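Local coordinates for methionine gamma-lyase (Trichomonas vaginalis, PDB 1E5E), which belongs to the Cys/Met metabolism family of PLP-dependent enzymes and packs four chains of the aminotransferase-type fold into its assembly, at residues Ala91-Val94 with Leu95-Lys99; Cys109-Gly112 with Cys113-Ala116; Leu345-Pro349 with Ala350-His354; Glu360-Ala364 with Ala365-Asp369. All blocks are in the same frame, centred on the assembly; numbering follows the deposited sequence. Where two conformers were deposited one is given.

Along the chain the four contacts follow in series. Contact 1 lies at the end of helix 86-97 and contact 2 at the start of helix 112-124, the helices before and after strand 103-107 of the seven-stranded mixed sheet; their centres are about 16 Å apart and they do not touch. Contact 3 leaves strand 345-347 of the five-stranded sheet, and contact 4 closes helix 359-364 ahead of strand 371-375 of that same sheet. Contacts 2, 3 and 4 cluster, with centres about 12 to 13 Å apart, whereas contact 1 lies about 27 to 28 Å from contacts 3 and 4. Contacts 2 and 3 both reach the bound PPJ, consistent with a pocket lined from both sheet regions.

Contact 1: Ala91-Val94 with Leu95-Lys99; sequences AATV and LTILK
The carbonyl oxygen A92 O is gripped twice by T96: OG1 donates to it over a short 2.5 Å, nearly along the C=O axis, and the backbone N of the same residue adds a weak bond. The hydroxyl can fold back onto the preceding turn because OG1 stands beside its own backbone N (chi1 -63°), and this bond fixes the rotation of the T96 side chain. One residue on, T93 O takes I97 N at 3.2 Å and a weak second bond from T96 N. L95 N to A91 O, at 2.7 Å, and L98 N to V94 O, at 3.1 Å, keep the helical pattern going up to L98, where the chain leaves it.

The apolar groups pair with the same spacing. T93 CG2 and I97 CD1 run side by side 4.0 Å apart, and L98 reaches back to set CD1 4.0 Å from V94 CB. V94 and L98 also touch I150 of strand 148-154 and L122 of helix 112-124. K124 of the second subunit donates through NZ to L95 O and L98 O. The whole is the C-terminal end of a largely buried helix, packed between the large sheet and neighbouring helices in a PLP-dependent aminotransferase-type fold.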
loop_
_atom_site.group_PDB
_atom_site.type_symbol
_atom_site.label_atom_id
_atom_site.label_comp_id
_atom_site.label_asym_id
_atom_site.label_seq_id
_atom_site.Cartn_x
_atom_site.Cartn_y
_atom_site.Cartn_z
ATOM N N ALA A 91 10.359 24.731 2.417
ATOM C CA ALA A 91 9.381 25.780 2.522
ATOM C C ALA A 91 8.830 25.861 3.931
ATOM O O ALA A 91 8.698 26.965 4.473
ATOM C CB ALA A 91 8.279 25.502 1.495
ATOM N N ALA A 92 8.501 24.737 4.565
ATOM C CA ALA A 92 7.905 24.787 5.902
ATOM C C ALA A 92 8.900 25.395 6.878
ATOM O O ALA A 92 8.518 26.088 7.818
ATOM C CB ALA A 92 7.487 23.399 6.387
ATOM N N THR A 93 10.183 25.085 6.656
ATOM C CA THR A 93 11.247 25.629 7.478
ATOM C C THR A 93 11.391 27.126 7.225
ATOM O O THR A 93 11.219 27.931 8.144
ATOM C CB THR A 93 12.565 24.894 7.145
ATOM O OG1 THR A 93 12.396 23.502 7.493
ATOM C CG2 THR A 93 13.757 25.513 7.852
ATOM N N VAL A 94 11.691 27.565 6.001
ATOM C CA VAL A 94 11.900 28.993 5.818
ATOM C C VAL A 94 10.601 29.779 5.967
ATOM O O VAL A 94 10.734 30.930 6.398
ATOM C CB VAL A 94 12.621 29.389 4.519
ATOM C CG1 VAL A 94 13.939 28.637 4.381
ATOM C CG2 VAL A 94 11.747 29.202 3.293
ATOM N N LEU A 95 9.390 29.273 5.728
ATOM C CA LEU A 95 8.183 30.092 5.905
ATOM C C LEU A 95 7.786 30.211 7.371
ATOM O O LEU A 95 7.044 31.133 7.740
ATOM C CB LEU A 95 7.044 29.632 5.030
ATOM C CG LEU A 95 7.306 29.721 3.518
ATOM C CD1 LEU A 95 6.145 29.069 2.780
ATOM C CD2 LEU A 95 7.491 31.183 3.058
ATOM N N THR A 96 8.293 29.337 8.241
ATOM C CA THR A 96 8.055 29.450 9.660
ATOM C C THR A 96 8.975 30.529 10.257
ATOM O O THR A 96 8.548 31.326 11.092
ATOM C CB THR A 96 8.395 28.143 10.409
ATOM O OG1 THR A 96 7.513 27.118 9.918
ATOM C CG2 THR A 96 8.237 28.215 11.911
ATOM N N ILE A 97 10.239 30.474 9.847
ATOM C CA ILE A 97 11.232 31.410 10.380
ATOM C C ILE A 97 10.947 32.843 9.931
ATOM O O ILE A 97 10.883 33.746 10.766
ATOM C CB ILE A 97 12.655 30.988 9.999
ATOM C CG1 ILE A 97 12.990 29.623 10.623
ATOM C CG2 ILE A 97 13.699 31.992 10.465
ATOM C CD1 ILE A 97 14.134 28.921 9.907
ATOM N N LEU A 98 10.962 33.065 8.629
ATOM C CA LEU A 98 10.828 34.408 8.083
ATOM C C LEU A 98 9.453 35.034 8.069
ATOM O O LEU A 98 8.373 34.447 7.992
ATOM C CB LEU A 98 11.321 34.372 6.628
ATOM C CG LEU A 98 12.692 33.696 6.461
ATOM C CD1 LEU A 98 12.895 33.311 5.006
ATOM C CD2 LEU A 98 13.770 34.644 6.965
ATOM N N LYS A 99 9.484 36.358 7.953
ATOM C CA LYS A 99 8.319 37.222 7.840
ATOM C C LYS A 99 8.685 38.395 6.934
ATOM O O LYS A 99 9.877 38.632 6.720
ATOM C CB LYS A 99 7.892 37.718 9.224
ATOM C CG LYS A 99 8.959 38.578 9.903
ATOM C CD LYS A 99 8.374 39.237 11.151
ATOM C CE LYS A 99 9.412 39.560 12.207
ATOM N NZ LYS A 99 10.659 40.213 11.717
#

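Contact 2: Cys109-Gly112 with Cys113-Ala116; sequences CLYG and CTHA. With PPJ (N-(hydroxy{3-hydroxy-2-methyl-5-[(phosphonooxy)methyl]pyridin-4-yl}methyl)norvaline), chain C.
Y111 occupies the N-cap position of helix 112-124, and its carbonyl oxygen accepts H115 N at 3.2 Å in a nearly straight bond (169°); A116 N to G112 O follows at 3.0 Å. These bonds start the helix immediately beside the PPJ pocket. The close packing lies round the Y111 ring: CG, anti to the backbone N (chi1 176°), sets the ring between the first turn of the helix and PPJ. Toward the rim of one face PPJ N sits 3.0 Å above the ring plane, and C113 N lies over the opposite face, also toward the rim. T114 OG1 lies at the edge, near the ring plane and 3.8 Å from Y111 CD2. In the conformer described, C113 SG also approaches the ring obliquely, but this sulfur-aromatic contact is doubtful because the residue has two conformers.

The other side is looser though still buried: L110 CD1 meets T114 CG2 at 4.0 Å in simple van der Waals contact, and both residues touch Y152 of strand 148-154. The ring of H115 turns outward from the cap to stack on F131. Back at the pocket, R58 NH2 of the second subunit is hydrogen-bonded to Y111 OH, and that oxygen is modelled in a covalent bond to PPJ CG, 1.4 Å long.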
loop_
_atom_site.group_PDB
_atom_site.type_symbol
_atom_site.label_atom_id
_atom_site.label_comp_id
_atom_site.label_asym_id
_atom_site.label_seq_id
_atom_site.Cartn_x
_atom_site.Cartn_y
_atom_site.Cartn_z
ATOM N N CYS A 109 24.418 28.528 -5.834
ATOM C CA CYS A 109 24.274 27.265 -6.569
ATOM C C CYS A 109 23.377 26.318 -5.775
ATOM O O CYS A 109 23.895 25.604 -4.887
ATOM C CB CYS A 109 25.601 26.576 -6.877
ATOM S SG CYS A 109 25.416 25.160 -8.002
ATOM N N LEU A 110 22.111 26.273 -6.109
ATOM C CA LEU A 110 21.130 25.437 -5.453
ATOM C C LEU A 110 20.371 24.620 -6.510
ATOM O O LEU A 110 20.336 24.885 -7.728
ATOM C CB LEU A 110 20.042 26.298 -4.807
ATOM C CG LEU A 110 20.385 27.439 -3.866
ATOM C CD1 LEU A 110 19.157 28.191 -3.399
ATOM C CD2 LEU A 110 21.169 26.873 -2.667
ATOM N N TYR A 111 19.683 23.655 -5.921
ATOM C CA TYR A 111 18.676 22.952 -6.743
ATOM C C TYR A 111 17.795 23.984 -7.431
ATOM O O TYR A 111 17.317 24.914 -6.793
ATOM C CB TYR A 111 17.852 22.054 -5.823
ATOM C CG TYR A 111 16.733 21.364 -6.541
ATOM C CD1 TYR A 111 16.953 20.710 -7.759
ATOM C CD2 TYR A 111 15.456 21.362 -6.016
ATOM C CE1 TYR A 111 15.933 20.071 -8.410
ATOM C CE2 TYR A 111 14.411 20.706 -6.644
ATOM C CZ TYR A 111 14.658 20.068 -7.839
ATOM O OH TYR A 111 13.601 19.410 -8.446
ATOM N N GLY A 112 17.457 23.774 -8.689
ATOM C CA GLY A 112 16.614 24.730 -9.391
ATOM C C GLY A 112 15.359 25.209 -8.679
ATOM O O GLY A 112 15.152 26.437 -8.578
ATOM N N CYS A 113 14.515 24.311 -8.164
ATOM C CA CYS A 113 13.275 24.729 -7.523
ATOM C C CYS A 113 13.521 25.489 -6.248
ATOM O O CYS A 113 12.749 26.411 -5.968
ATOM C CB CYS A 113 12.281 23.536 -7.348
ATOM S SG CYS A 113 12.272 22.336 -8.712
ATOM N N THR A 114 14.542 25.200 -5.458
ATOM C CA THR A 114 14.788 26.012 -4.277
ATOM C C THR A 114 15.147 27.458 -4.650
ATOM O O THR A 114 14.750 28.461 -4.043
ATOM C CB THR A 114 15.963 25.446 -3.463
ATOM O OG1 THR A 114 15.869 24.036 -3.321
ATOM C CG2 THR A 114 15.985 26.129 -2.103
ATOM N N HIS A 115 15.992 27.563 -5.696
ATOM C CA HIS A 115 16.431 28.876 -6.184
ATOM C C HIS A 115 15.205 29.687 -6.625
ATOM O O HIS A 115 15.092 30.836 -6.218
ATOM C CB HIS A 115 17.388 28.698 -7.378
ATOM C CG HIS A 115 18.153 29.942 -7.738
ATOM N ND1 HIS A 115 17.575 31.013 -8.447
ATOM C CD2 HIS A 115 19.470 30.211 -7.476
ATOM C CE1 HIS A 115 18.549 31.908 -8.578
ATOM N NE2 HIS A 115 19.664 31.464 -8.029
ATOM N N ALA A 116 14.276 29.013 -7.312
ATOM C CA ALA A 116 13.038 29.713 -7.706
ATOM C C ALA A 116 12.178 30.108 -6.525
ATOM O O ALA A 116 11.632 31.219 -6.402
ATOM C CB ALA A 116 12.225 28.850 -8.673
HETATM N N1 PPJ C . 16.856 19.541 -2.285
HETATM C C2 PPJ C . 17.714 18.971 -3.156
HETATM C C6 PPJ C . 15.528 19.639 -2.576
HETATM C C2A PPJ C . 19.103 19.183 -3.185
HETATM C C3 PPJ C . 17.129 18.334 -4.269
HETATM O O3 PPJ C . 17.980 17.912 -5.166
HETATM C C4 PPJ C . 15.747 18.249 -4.464
HETATM C C4A PPJ C . 15.267 17.586 -5.633
HETATM C C5 PPJ C . 14.891 18.974 -3.635
HETATM N N PPJ C . 15.981 17.463 -6.768
HETATM C C5A PPJ C . 13.465 18.836 -3.623
HETATM O OP4 PPJ C . 13.153 17.701 -3.090
HETATM P P PPJ C . 11.773 17.120 -3.635
HETATM O OP1 PPJ C . 11.532 15.794 -2.783
HETATM O OP2 PPJ C . 11.912 16.822 -5.159
HETATM O OP3 PPJ C . 10.571 18.136 -3.401
HETATM C CA PPJ C . 15.584 16.758 -7.865
HETATM C CB PPJ C . 14.221 16.864 -8.406
HETATM C C PPJ C . 16.558 16.738 -8.908
HETATM C CG PPJ C . 13.712 18.104 -9.048
HETATM C CD PPJ C . 13.749 17.931 -10.492
HETATM O O PPJ C . 17.630 17.424 -8.735
HETATM O OXT PPJ C . 16.629 15.742 -9.752
#

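Contact 3: Leu345-Pro349 with Ala350-His354; sequences LIQHP and ASMTH. With PPJ (N-(hydroxy{3-hydroxy-2-methyl-5-[(phosphonooxy)methyl]pyridin-4-yl}methyl)norvaline), chain C.
P349 O is the hub of the turn that follows strand 345-347: H354 N, at 2.7 Å, and M352 N, at 3.2 Å, reach it from opposite faces of the carbonyl plane, the second lying well above that plane. Two polar side-chain clusters brace this winding.

On the pocket side Q347 and T353 cross at a slant. The Q347 chain bends at chi2 (106°), which swings its amide toward T353; NE2 then donates to T353 OG1 at 2.8 Å, with the hydroxyl tilted 27° out of the amide plane, while OE1 accepts a long, weak bond from T353 N. The same OG1 pairs with H354 ND1 at 2.9 Å, so the hydroxyl is held between amide and imidazole. The far nitrogen of that imidazole, NE2, is hydrogen-bonded to L110 O.

At the other end H348 and S351 meet through ND1 and OG, 2.8 Å apart, with the serine at the edge of the ring, near its plane. H348 NE2 is satisfied by D369 O. M352 runs past Q347 in the opposite direction, its extended chain placing SD 3.5 Å from H348 N in a weak bond.

T353 belongs to the PPJ pocket, its CG2 lying 3.5 Å from PPJ OXT. OG1 is held by both Q347 and H354, which probably fixes the rotation of T353 and keeps this methyl toward the ligand; Q347 and H354 would then act as second-shell residues that position part of the pocket wall.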
loop_
_atom_site.group_PDB
_atom_site.type_symbol
_atom_site.label_atom_id
_atom_site.label_comp_id
_atom_site.label_asym_id
_atom_site.label_seq_id
_atom_site.Cartn_x
_atom_site.Cartn_y
_atom_site.Cartn_z
ATOM N N LEU A 345 21.071 7.092 -12.394
ATOM C CA LEU A 345 20.226 8.056 -13.108
ATOM C C LEU A 345 21.114 9.150 -13.707
ATOM O O LEU A 345 22.063 9.565 -13.028
ATOM C CB LEU A 345 19.178 8.698 -12.174
ATOM C CG LEU A 345 18.068 7.748 -11.679
ATOM C CD1 LEU A 345 17.172 8.403 -10.617
ATOM C CD2 LEU A 345 17.201 7.279 -12.844
ATOM N N ILE A 346 20.724 9.763 -14.815
ATOM C CA ILE A 346 21.528 10.805 -15.419
ATOM C C ILE A 346 20.660 11.874 -16.056
ATOM O O ILE A 346 19.658 11.482 -16.654
ATOM C CB ILE A 346 22.486 10.200 -16.479
ATOM C CG1 ILE A 346 23.636 11.172 -16.813
ATOM C CG2 ILE A 346 21.779 9.740 -17.744
ATOM C CD1 ILE A 346 24.659 10.493 -17.714
ATOM N N GLN A 347 21.087 13.129 -16.129
ATOM C CA GLN A 347 20.264 14.183 -16.724
ATOM C C GLN A 347 21.123 15.398 -17.090
ATOM O O GLN A 347 22.310 15.459 -16.746
ATOM C CB GLN A 347 19.158 14.640 -15.767
ATOM C CG GLN A 347 19.620 15.215 -14.426
ATOM C CD GLN A 347 19.436 16.729 -14.441
ATOM O OE1 GLN A 347 18.727 17.293 -15.282
ATOM N NE2 GLN A 347 20.109 17.383 -13.503
ATOM N N HIS A 348 20.461 16.368 -17.718
ATOM C CA HIS A 348 21.175 17.530 -18.255
ATOM C C HIS A 348 20.622 18.763 -17.569
ATOM O O HIS A 348 19.529 19.209 -17.932
ATOM C CB HIS A 348 20.928 17.542 -19.782
ATOM C CG HIS A 348 21.513 18.773 -20.420
ATOM N ND1 HIS A 348 20.774 19.909 -20.690
ATOM C CD2 HIS A 348 22.803 19.065 -20.753
ATOM C CE1 HIS A 348 21.562 20.829 -21.223
ATOM N NE2 HIS A 348 22.793 20.331 -21.283
ATOM N N PRO A 349 21.271 19.274 -16.544
ATOM C CA PRO A 349 20.705 20.325 -15.722
ATOM C C PRO A 349 20.219 21.579 -16.413
ATOM O O PRO A 349 19.107 22.055 -16.099
ATOM C CB PRO A 349 21.773 20.638 -14.681
ATOM C CG PRO A 349 22.869 19.656 -14.854
ATOM C CD PRO A 349 22.540 18.736 -15.991
ATOM N N ALA A 350 20.962 22.153 -17.363
ATOM C CA ALA A 350 20.543 23.394 -18.012
ATOM C C ALA A 350 19.219 23.237 -18.743
ATOM O O ALA A 350 18.499 24.240 -18.693
ATOM C CB ALA A 350 21.607 23.958 -18.943
ATOM N N SER A 351 18.899 22.063 -19.303
ATOM C CA SER A 351 17.589 21.954 -19.946
ATOM C C SER A 351 16.542 21.222 -19.106
ATOM O O SER A 351 15.400 21.022 -19.604
ATOM C CB SER A 351 17.662 21.215 -21.297
ATOM O OG SER A 351 18.003 19.845 -21.083
ATOM N N MET A 352 16.942 20.682 -17.953
ATOM C CA MET A 352 16.049 19.855 -17.145
ATOM C C MET A 352 15.891 20.360 -15.731
ATOM O O MET A 352 15.134 21.334 -15.517
ATOM C CB MET A 352 16.522 18.377 -17.150
ATOM C CG MET A 352 16.502 17.830 -18.589
ATOM S SD MET A 352 17.111 16.143 -18.650
ATOM C CE MET A 352 17.203 15.888 -20.413
ATOM N N THR A 353 16.643 19.889 -14.725
ATOM C CA THR A 353 16.443 20.345 -13.358
ATOM C C THR A 353 16.660 21.837 -13.140
ATOM O O THR A 353 16.125 22.438 -12.208
ATOM C CB THR A 353 17.384 19.627 -12.348
ATOM O OG1 THR A 353 18.774 19.750 -12.772
ATOM C CG2 THR A 353 16.976 18.167 -12.233
ATOM N N HIS A 354 17.503 22.480 -13.953
ATOM C CA HIS A 354 17.801 23.897 -13.709
ATOM C C HIS A 354 17.360 24.790 -14.834
ATOM O O HIS A 354 17.693 25.985 -14.845
ATOM C CB HIS A 354 19.306 24.071 -13.432
ATOM C CG HIS A 354 19.696 23.557 -12.071
ATOM N ND1 HIS A 354 19.877 22.220 -11.814
ATOM C CD2 HIS A 354 19.963 24.221 -10.909
ATOM C CE1 HIS A 354 20.233 22.077 -10.538
ATOM N NE2 HIS A 354 20.303 23.284 -9.961
HETATM N N1 PPJ C . 16.856 19.541 -2.285
HETATM C C2 PPJ C . 17.714 18.971 -3.156
HETATM C C6 PPJ C . 15.528 19.639 -2.576
HETATM C C2A PPJ C . 19.103 19.183 -3.185
HETATM C C3 PPJ C . 17.129 18.334 -4.269
HETATM O O3 PPJ C . 17.980 17.912 -5.166
HETATM C C4 PPJ C . 15.747 18.249 -4.464
HETATM C C4A PPJ C . 15.267 17.586 -5.633
HETATM C C5 PPJ C . 14.891 18.974 -3.635
HETATM N N PPJ C . 15.981 17.463 -6.768
HETATM C C5A PPJ C . 13.465 18.836 -3.623
HETATM O OP4 PPJ C . 13.153 17.701 -3.090
HETATM P P PPJ C . 11.773 17.120 -3.635
HETATM O OP1 PPJ C . 11.532 15.794 -2.783
HETATM O OP2 PPJ C . 11.912 16.822 -5.159
HETATM O OP3 PPJ C . 10.571 18.136 -3.401
HETATM C CA PPJ C . 15.584 16.758 -7.865
HETATM C CB PPJ C . 14.221 16.864 -8.406
HETATM C C PPJ C . 16.558 16.738 -8.908
HETATM C CG PPJ C . 13.712 18.104 -9.048
HETATM C CD PPJ C . 13.749 17.931 -10.492
HETATM O O PPJ C . 17.630 17.424 -8.735
HETATM O OXT PPJ C . 16.629 15.742 -9.752
#

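Contact 4: Glu360-Ala364 with Ala365-Asp369; sequences EEREA and AGITD
With a positive phi of 86°, G366 turns the chain back over the end of helix 359-364 and brings I367 against R362. It is the C-prime residue of a Schellman motif: I367 N donates to R362 O at 2.7 Å, and G366 N reaches E363 O at 3.0 Å from above the carbonyl plane. A365 N still makes the helical bond to E361 O, at 3.2 Å, and adds a weak one to R362 O. The carbonyls of E361, R362 and E363 are thus taken up by the chain that leaves the helix.

The side chains complete the cap. R362 CB and I367 CB lie 4.0 Å apart, so the aliphatic stem of the arginine stands in the place of the hydrophobic contact that commonly accompanies a Schellman motif. Beyond them the arginine bends at chi3 (-77°), which places NE within reach of a water; NE donates to it at 2.9 Å, and the water in turn donates to I367 O at 2.8 Å. This bridge ties the guanidinium group to the outgoing backbone. A second arginine nitrogen, NH1, makes a weak bond to V357 O, just ahead of the helix.

The contact is at the surface, yet its inner edge is buried: I367 rests on P159 and T160, and R362 touches A350 in the turn after strand 345-347. Past the cap the chain runs on through D369 into strand 371-375, which pairs antiparallel with strand 345-347 in the five-stranded sheet.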
loop_
_atom_site.group_PDB
_atom_site.type_symbol
_atom_site.label_atom_id
_atom_site.label_comp_id
_atom_site.label_asym_id
_atom_site.label_seq_id
_atom_site.Cartn_x
_atom_site.Cartn_y
_atom_site.Cartn_z
ATOM N N GLU A 360 21.677 33.250 -17.158
ATOM C CA GLU A 360 22.775 33.998 -16.551
ATOM C C GLU A 360 23.018 33.591 -15.098
ATOM O O GLU A 360 24.161 33.645 -14.638
ATOM C CB GLU A 360 22.576 35.525 -16.618
ATOM N N GLU A 361 21.961 33.252 -14.360
ATOM C CA GLU A 361 22.176 32.758 -12.998
ATOM C C GLU A 361 22.771 31.356 -13.060
ATOM O O GLU A 361 23.718 31.099 -12.319
ATOM C CB GLU A 361 20.896 32.819 -12.175
ATOM C CG GLU A 361 20.449 34.281 -12.034
ATOM C CD GLU A 361 19.207 34.393 -11.178
ATOM O OE1 GLU A 361 18.148 33.877 -11.555
ATOM O OE2 GLU A 361 19.273 34.986 -10.086
ATOM N N ARG A 362 22.366 30.550 -14.041
ATOM C CA ARG A 362 22.936 29.226 -14.175
ATOM C C ARG A 362 24.450 29.315 -14.438
ATOM O O ARG A 362 25.317 28.658 -13.826
ATOM C CB ARG A 362 22.333 28.398 -15.298
ATOM C CG ARG A 362 20.836 28.133 -15.276
ATOM C CD ARG A 362 20.572 26.823 -16.026
ATOM N NE ARG A 362 20.646 27.016 -17.466
ATOM C CZ ARG A 362 19.742 27.636 -18.216
ATOM N NH1 ARG A 362 18.621 28.149 -17.716
ATOM N NH2 ARG A 362 19.947 27.745 -19.525
ATOM N N GLU A 363 24.741 30.172 -15.441
ATOM C CA GLU A 363 26.132 30.348 -15.869
ATOM C C GLU A 363 27.003 30.939 -14.784
ATOM O O GLU A 363 28.088 30.399 -14.549
ATOM C CB GLU A 363 26.209 31.125 -17.185
ATOM C CG GLU A 363 25.701 30.201 -18.294
ATOM C CD GLU A 363 25.573 30.948 -19.598
ATOM O OE1 GLU A 363 25.954 32.138 -19.651
ATOM O OE2 GLU A 363 25.133 30.367 -20.602
ATOM N N ALA A 364 26.492 31.893 -14.027
ATOM C CA ALA A 364 27.261 32.448 -12.909
ATOM C C ALA A 364 27.593 31.413 -11.843
ATOM O O ALA A 364 28.660 31.440 -11.228
ATOM C CB ALA A 364 26.482 33.619 -12.312
ATOM N N ALA A 365 26.744 30.402 -11.672
ATOM C CA ALA A 365 26.909 29.380 -10.661
ATOM C C ALA A 365 27.671 28.188 -11.216
ATOM O O ALA A 365 27.826 27.171 -10.546
ATOM C CB ALA A 365 25.563 28.926 -10.078
ATOM N N GLY A 366 28.153 28.317 -12.455
ATOM C CA GLY A 366 28.967 27.315 -13.086
ATOM C C GLY A 366 28.152 26.234 -13.766
ATOM O O GLY A 366 28.735 25.205 -14.126
ATOM N N ILE A 367 26.850 26.429 -13.878
ATOM C CA ILE A 367 26.048 25.411 -14.581
ATOM C C ILE A 367 26.169 25.730 -16.059
ATOM O O ILE A 367 25.595 26.738 -16.483
ATOM C CB ILE A 367 24.597 25.362 -14.084
ATOM C CG1 ILE A 367 24.721 24.952 -12.583
ATOM C CG2 ILE A 367 23.770 24.331 -14.822
ATOM C CD1 ILE A 367 23.480 25.411 -11.835
ATOM N N THR A 368 26.935 24.993 -16.836
ATOM C CA THR A 368 27.106 25.260 -18.263
ATOM C C THR A 368 26.102 24.391 -19.005
ATOM O O THR A 368 25.724 23.358 -18.443
ATOM C CB THR A 368 28.511 24.881 -18.751
ATOM O OG1 THR A 368 28.652 23.454 -18.958
ATOM C CG2 THR A 368 29.599 25.208 -17.719
ATOM N N ASP A 369 26.027 24.516 -20.331
ATOM C CA ASP A 369 25.124 23.671 -21.106
ATOM C C ASP A 369 25.817 22.420 -21.610
ATOM O O ASP A 369 25.185 21.583 -22.258
ATOM C CB ASP A 369 24.461 24.468 -22.232
ATOM C CG ASP A 369 25.462 24.811 -23.323
ATOM O OD1 ASP A 369 26.683 24.598 -23.167
ATOM O OD2 ASP A 369 25.021 25.290 -24.375
HETATM O O HOH W 1 23.382 26.742 -18.273
#